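Local coordinates for SufE-like protein, chloroplastic (Arabidopsis thaliana, PDB 4PUI) that takes part in cysteine desulfurization that supplies sulfur for iron-sulfur clusters and activates the chloroplast desulfurase, seen here as its BolA domain, at residues 12-17 with 21-26; 50-55 with 69-74. One frame throughout, in Å; residues are numbered along the deposited sequence.

In the fold
Contacts 1 and 2 lie in series along the BolA domain and meet at one sheet, in which strand 22-27 runs antiparallel to strand 49-55 and the latter runs parallel to strand 85-91. Contact 1 lays helix 5-18 on the outer strand 22-27; contact 2 lays helix 64-74 on the central strand 49-55. Their centres are about 9 Å apart. Strands 22-27 and 49-55 are joined by backbone hydrogen bonds, among them E26 O to N51 N at 2.8 Å, and by a salt bridge from E22 OE1 to R53 NH1, also 2.8 Å. Both helices pack on the same face of the sheet and touch through L14 and I71, which makes the hydrophobic layer continuous from one contact to the other.

Contact 1 (12-17 with 21-26); sequences EKLEKE and VELEVE
L23 meets helix 12-17 with both of its methyl groups. CD1 of L23 lies 3.9 Å from CD1 of L14, while CD2 of L23 rests mainly on E15, 3.7 Å from its CG, and also approaches CB of L14. In both pairs the side chains cross at about a right angle, and the branched end of L23 reaches two successive helix positions. L23 points toward the helix from its backbone, and CG anti to the backbone N (chi1 177°) sets how the two methyls are placed from there. L14, itself buried, also approaches V25, its CD1 4.5 Å from CG2 of V25, a looser touch that brings in the next inward-facing residue of the strand.

A helix joined by a short connection to the outermost strand makes up the opening alpha-beta unit of the BolA fold, the two short axes 9.9 Å apart and nearly antiparallel at 162°. A classic beta bulge opens the strand, V21 and E22 both facing V55 of the next strand.

E15 suits the margin of this layer because its aliphatic and charged parts do different work. The aliphatic CG rests on L23, and the extended chain beyond it takes the carboxylate on to R11, whose NH1 forms a salt bridge with OE2. R11 also donates from NH2 to the carbonyl oxygen of L23, tying the preceding helical turn to the strand backbone beside the leucine.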
loop_
_atom_site.group_PDB
_atom_site.type_symbol
_atom_site.label_atom_id
_atom_site.label_comp_id
_atom_site.label_asym_id
_atom_site.label_seq_id
_atom_site.Cartn_x
_atom_site.Cartn_y
_atom_site.Cartn_z
ATOM N N GLU A 12 -1.011 7.952 4.448
ATOM C CA GLU A 12 -2.104 8.923 4.528
ATOM C C GLU A 12 -3.145 8.719 3.421
ATOM O O GLU A 12 -4.355 8.869 3.655
ATOM C CB GLU A 12 -1.559 10.354 4.519
ATOM C CG GLU A 12 -1.015 10.782 5.871
ATOM C CD GLU A 12 -0.219 12.069 5.813
ATOM O OE1 GLU A 12 -0.576 12.950 5.003
ATOM O OE2 GLU A 12 0.763 12.194 6.582
ATOM N N LYS A 13 -2.677 8.385 2.225
ATOM C CA LYS A 13 -3.569 8.163 1.090
ATOM C C LYS A 13 -4.470 6.953 1.354
ATOM O O LYS A 13 -5.674 6.998 1.112
ATOM C CB LYS A 13 -2.764 7.959 -0.192
ATOM C CG LYS A 13 -3.598 7.686 -1.453
ATOM C CD LYS A 13 -4.427 8.893 -1.857
ATOM C CE LYS A 13 -5.190 8.642 -3.149
ATOM N NZ LYS A 13 -4.503 9.198 -4.350
ATOM N N LEU A 14 -3.885 5.873 1.849
ATOM C CA LEU A 14 -4.681 4.681 2.117
ATOM C C LEU A 14 -5.655 4.893 3.266
ATOM O O LEU A 14 -6.785 4.401 3.214
ATOM C CB LEU A 14 -3.778 3.487 2.399
ATOM C CG LEU A 14 -2.839 3.143 1.241
ATOM C CD1 LEU A 14 -1.859 2.068 1.660
ATOM C CD2 LEU A 14 -3.618 2.714 0.000
ATOM N N GLU A 15 -5.216 5.602 4.301
ATOM C CA GLU A 15 -6.094 5.947 5.418
ATOM C C GLU A 15 -7.277 6.777 4.920
ATOM O O GLU A 15 -8.427 6.509 5.267
ATOM C CB GLU A 15 -5.334 6.722 6.502
ATOM C CG GLU A 15 -4.383 5.870 7.319
ATOM C CD GLU A 15 -3.512 6.673 8.251
ATOM O OE1 GLU A 15 -3.404 7.903 8.063
ATOM O OE2 GLU A 15 -2.934 6.067 9.177
ATOM N N LYS A 16 -6.982 7.786 4.108
ATOM C CA LYS A 16 -8.006 8.701 3.626
ATOM C C LYS A 16 -9.021 7.992 2.734
ATOM O O LYS A 16 -10.225 8.215 2.855
ATOM C CB LYS A 16 -7.371 9.862 2.860
ATOM C CG LYS A 16 -8.379 10.923 2.465
ATOM C CD LYS A 16 -8.342 11.211 0.980
ATOM C CE LYS A 16 -7.447 12.394 0.670
ATOM N NZ LYS A 16 -7.773 12.980 -0.660
ATOM N N GLU A 17 -8.544 7.130 1.844
ATOM C CA GLU A 17 -9.447 6.519 0.864
ATOM C C GLU A 17 -10.089 5.211 1.308
ATOM O O GLU A 17 -11.201 4.897 0.878
ATOM C CB GLU A 17 -8.755 6.320 -0.482
ATOM C CG GLU A 17 -8.425 7.637 -1.191
ATOM C CD GLU A 17 -9.659 8.475 -1.528
ATOM O OE1 GLU A 17 -10.754 7.905 -1.703
ATOM O OE2 GLU A 17 -9.535 9.713 -1.621
ATOM N N VAL A 21 -9.265 -0.782 8.921
ATOM C CA VAL A 21 -9.198 -1.140 10.333
ATOM C C VAL A 21 -7.779 -1.508 10.759
ATOM O O VAL A 21 -7.387 -1.281 11.908
ATOM C CB VAL A 21 -10.185 -2.264 10.704
ATOM C CG1 VAL A 21 -11.610 -1.757 10.595
ATOM C CG2 VAL A 21 -9.982 -3.475 9.835
ATOM N N GLU A 22 -7.015 -2.077 9.828
ATOM C CA GLU A 22 -5.623 -2.411 10.067
ATOM C C GLU A 22 -4.833 -1.945 8.852
ATOM O O GLU A 22 -5.248 -2.176 7.721
ATOM C CB GLU A 22 -5.472 -3.922 10.264
ATOM C CG GLU A 22 -6.336 -4.418 11.413
ATOM C CD GLU A 22 -6.173 -5.891 11.748
ATOM O OE1 GLU A 22 -5.301 -6.578 11.173
ATOM O OE2 GLU A 22 -6.934 -6.356 12.620
ATOM N N LEU A 23 -3.712 -1.278 9.096
ATOM C CA LEU A 23 -2.858 -0.813 8.008
ATOM C C LEU A 23 -1.389 -0.882 8.396
ATOM O O LEU A 23 -0.980 -0.356 9.439
ATOM C CB LEU A 23 -3.216 0.625 7.613
ATOM C CG LEU A 23 -2.342 1.268 6.522
ATOM C CD1 LEU A 23 -2.433 0.536 5.184
ATOM C CD2 LEU A 23 -2.722 2.744 6.369
ATOM N N GLU A 24 -0.589 -1.537 7.556
ATOM C CA GLU A 24 0.852 -1.543 7.744
ATOM C C GLU A 24 1.534 -1.144 6.444
ATOM O O GLU A 24 1.222 -1.677 5.388
ATOM C CB GLU A 24 1.360 -2.918 8.175
ATOM C CG GLU A 24 2.883 -2.961 8.325
ATOM C CD GLU A 24 3.408 -4.313 8.779
ATOM O OE1 GLU A 24 2.599 -5.248 8.933
ATOM O OE2 GLU A 24 4.636 -4.431 8.987
ATOM N N VAL A 25 2.460 -0.199 6.543
ATOM C CA VAL A 25 3.220 0.277 5.394
ATOM C C VAL A 25 4.673 0.101 5.782
ATOM O O VAL A 25 5.174 0.786 6.671
ATOM C CB VAL A 25 2.913 1.771 5.084
ATOM C CG1 VAL A 25 3.836 2.303 3.978
ATOM C CG2 VAL A 25 1.441 1.947 4.700
ATOM N N GLU A 26 5.341 -0.858 5.154
ATOM C CA GLU A 26 6.697 -1.204 5.549
ATOM C C GLU A 26 7.653 -0.899 4.408
ATOM O O GLU A 26 7.494 -1.423 3.307
ATOM C CB GLU A 26 6.771 -2.689 5.910
ATOM C CG GLU A 26 8.125 -3.142 6.427
ATOM C CD GLU A 26 8.247 -4.653 6.484
ATOM O OE1 GLU A 26 7.448 -5.348 5.819
ATOM O OE2 GLU A 26 9.148 -5.140 7.191
#

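Contact 2 (50-55 with 69-74)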
loop_
_atom_site.group_PDB
_atom_site.type_symbol
_atom_site.label_atom_id
_atom_site.label_comp_id
_atom_site.label_asym_id
_atom_site.label_seq_id
_atom_site.Cartn_x
_atom_site.Cartn_y
_atom_site.Cartn_z
ATOM N N PHE A 50 7.893 -1.033 -0.957
ATOM C CA PHE A 50 7.129 -1.151 0.278
ATOM C C PHE A 50 6.320 -2.435 0.294
ATOM O O PHE A 50 5.891 -2.918 -0.753
ATOM C CB PHE A 50 6.165 0.020 0.453
ATOM C CG PHE A 50 6.846 1.340 0.684
ATOM C CD1 PHE A 50 7.342 2.080 -0.376
ATOM C CD2 PHE A 50 6.984 1.839 1.976
ATOM C CE1 PHE A 50 7.981 3.303 -0.152
ATOM C CE2 PHE A 50 7.605 3.055 2.210
ATOM C CZ PHE A 50 8.107 3.793 1.137
ATOM N N ASN A 51 6.132 -2.981 1.492
ATOM C CA ASN A 51 5.135 -4.016 1.722
ATOM C C ASN A 51 3.930 -3.351 2.356
ATOM O O ASN A 51 4.074 -2.603 3.321
ATOM C CB ASN A 51 5.655 -5.111 2.670
ATOM C CG ASN A 51 6.820 -5.904 2.086
ATOM O OD1 ASN A 51 6.924 -6.067 0.872
ATOM N ND2 ASN A 51 7.693 -6.407 2.955
ATOM N N LEU A 52 2.743 -3.624 1.817
ATOM C CA LEU A 52 1.499 -3.091 2.371
ATOM C C LEU A 52 0.602 -4.229 2.868
ATOM O O LEU A 52 0.400 -5.212 2.157
ATOM C CB LEU A 52 0.734 -2.338 1.299
ATOM C CG LEU A 52 1.456 -1.209 0.572
ATOM C CD1 LEU A 52 0.542 -0.558 -0.462
ATOM C CD2 LEU A 52 1.943 -0.172 1.567
ATOM N N ARG A 53 0.068 -4.091 4.079
ATOM C CA ARG A 53 -0.983 -4.990 4.539
ATOM C C ARG A 53 -2.175 -4.129 4.914
ATOM O O ARG A 53 -2.075 -3.270 5.791
ATOM C CB ARG A 53 -0.540 -5.829 5.738
ATOM C CG ARG A 53 -1.617 -6.825 6.212
ATOM C CD ARG A 53 -1.175 -7.541 7.473
ATOM N NE ARG A 53 -2.123 -8.552 7.942
ATOM C CZ ARG A 53 -3.136 -8.293 8.758
ATOM N NH1 ARG A 53 -3.348 -7.055 9.163
ATOM N NH2 ARG A 53 -3.941 -9.274 9.168
ATOM N N ILE A 54 -3.288 -4.334 4.218
ATOM C CA ILE A 54 -4.462 -3.485 4.391
ATOM C C ILE A 54 -5.678 -4.333 4.666
ATOM O O ILE A 54 -6.007 -5.204 3.872
ATOM C CB ILE A 54 -4.743 -2.678 3.114
ATOM C CG1 ILE A 54 -3.439 -2.093 2.580
ATOM C CG2 ILE A 54 -5.823 -1.580 3.357
ATOM C CD1 ILE A 54 -3.561 -1.497 1.182
ATOM N N VAL A 55 -6.353 -4.052 5.777
ATOM C CA VAL A 55 -7.644 -4.677 6.060
ATOM C C VAL A 55 -8.730 -3.600 5.964
ATOM O O VAL A 55 -8.759 -2.664 6.766
ATOM C CB VAL A 55 -7.673 -5.350 7.443
ATOM C CG1 VAL A 55 -8.991 -6.089 7.627
ATOM C CG2 VAL A 55 -6.494 -6.320 7.592
ATOM N N ARG A 69 -5.064 -3.928 -8.110
ATOM C CA ARG A 69 -5.117 -2.846 -9.091
ATOM C C ARG A 69 -5.716 -1.581 -8.500
ATOM O O ARG A 69 -5.356 -0.469 -8.915
ATOM C CB ARG A 69 -5.906 -3.295 -10.325
ATOM C CG ARG A 69 -5.139 -4.284 -11.177
ATOM C CD ARG A 69 -6.015 -4.959 -12.214
ATOM N NE ARG A 69 -5.248 -5.883 -13.045
ATOM C CZ ARG A 69 -5.794 -6.777 -13.858
ATOM N NH1 ARG A 69 -7.108 -6.878 -13.946
ATOM N NH2 ARG A 69 -5.018 -7.580 -14.573
ATOM N N LEU A 70 -6.636 -1.754 -7.549
ATOM C CA LEU A 70 -7.247 -0.638 -6.827
ATOM C C LEU A 70 -6.184 0.148 -6.071
ATOM O O LEU A 70 -6.157 1.385 -6.109
ATOM C CB LEU A 70 -8.300 -1.179 -5.841
ATOM C CG LEU A 70 -9.139 -0.251 -4.953
ATOM C CD1 LEU A 70 -10.378 -0.994 -4.508
ATOM C CD2 LEU A 70 -8.421 0.242 -3.716
ATOM N N ILE A 71 -5.315 -0.579 -5.379
ATOM C CA ILE A 71 -4.238 0.037 -4.616
ATOM C C ILE A 71 -3.230 0.718 -5.548
ATOM O O ILE A 71 -2.780 1.837 -5.287
ATOM C CB ILE A 71 -3.530 -1.001 -3.733
ATOM C CG1 ILE A 71 -4.509 -1.589 -2.713
ATOM C CG2 ILE A 71 -2.320 -0.379 -3.032
ATOM C CD1 ILE A 71 -5.112 -0.558 -1.832
ATOM N N TYR A 72 -2.889 0.045 -6.641
ATOM C CA TYR A 72 -1.979 0.623 -7.616
ATOM C C TYR A 72 -2.568 1.929 -8.164
ATOM O O TYR A 72 -1.857 2.926 -8.328
ATOM C CB TYR A 72 -1.704 -0.367 -8.749
ATOM C CG TYR A 72 -0.372 -1.066 -8.613
ATOM C CD1 TYR A 72 -0.079 -1.857 -7.504
ATOM C CD2 TYR A 72 0.602 -0.904 -9.580
ATOM C CE1 TYR A 72 1.158 -2.481 -7.387
ATOM C CE2 TYR A 72 1.820 -1.516 -9.473
ATOM C CZ TYR A 72 2.096 -2.297 -8.381
ATOM O OH TYR A 72 3.331 -2.890 -8.311
ATOM N N ASP A 73 -3.873 1.939 -8.415
ATOM C CA ASP A 73 -4.516 3.152 -8.927
ATOM C C ASP A 73 -4.433 4.301 -7.924
ATOM O O ASP A 73 -4.161 5.449 -8.291
ATOM C CB ASP A 73 -5.975 2.861 -9.293
ATOM C CG ASP A 73 -6.759 4.117 -9.622
ATOM O OD1 ASP A 73 -6.469 4.731 -10.655
ATOM O OD2 ASP A 73 -7.674 4.487 -8.851
ATOM N N LEU A 74 -4.672 3.999 -6.651
ATOM C CA LEU A 74 -4.624 5.029 -5.620
ATOM C C LEU A 74 -3.232 5.612 -5.470
ATOM O O LEU A 74 -3.069 6.773 -5.085
ATOM C CB LEU A 74 -5.046 4.457 -4.270
ATOM C CG LEU A 74 -6.503 4.049 -4.116
ATOM C CD1 LEU A 74 -6.694 3.392 -2.761
ATOM C CD2 LEU A 74 -7.425 5.247 -4.280
#
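I71 faces strand 50-55 with both branches of its side chain, and the contact is wholly apolar. The tighter touch is between the delta methyls: CD1 of I54 and CD1 of I71 meet tip to tip at 3.5 Å, and the same I54 methyl lies 4.0 Å from CG1 of I71. With CG1 beside the backbone N (chi1 -62°) and CG2 anti to it, I71 spreads its two arms over different strand residues. The second arm, CG2 of I71, goes to L52 and lies 3.9 Å from its CD1; here the L52 and I71 side chains run past one another, pointing opposite ways.

L52 and I54 are two apart on an extended strand, so both face the helix. This is the two-layer alpha-beta BolA fold, with helices 5-18 and 64-74 on one face of the sheet. Branched aliphatic residues suit this interior, where all three are buried and no hydrogen bond crosses between the segments.

Packing around the trio widens the layer. I71 also touches I88 on strand 85-91 and L18 on helix 5-18, while F59 lies against I54. Polar links are made elsewhere: on the strand, N51 ND2 bonds to E26 OE1, and at the helix end the carbonyl oxygen of L74 accepts from K13 NZ.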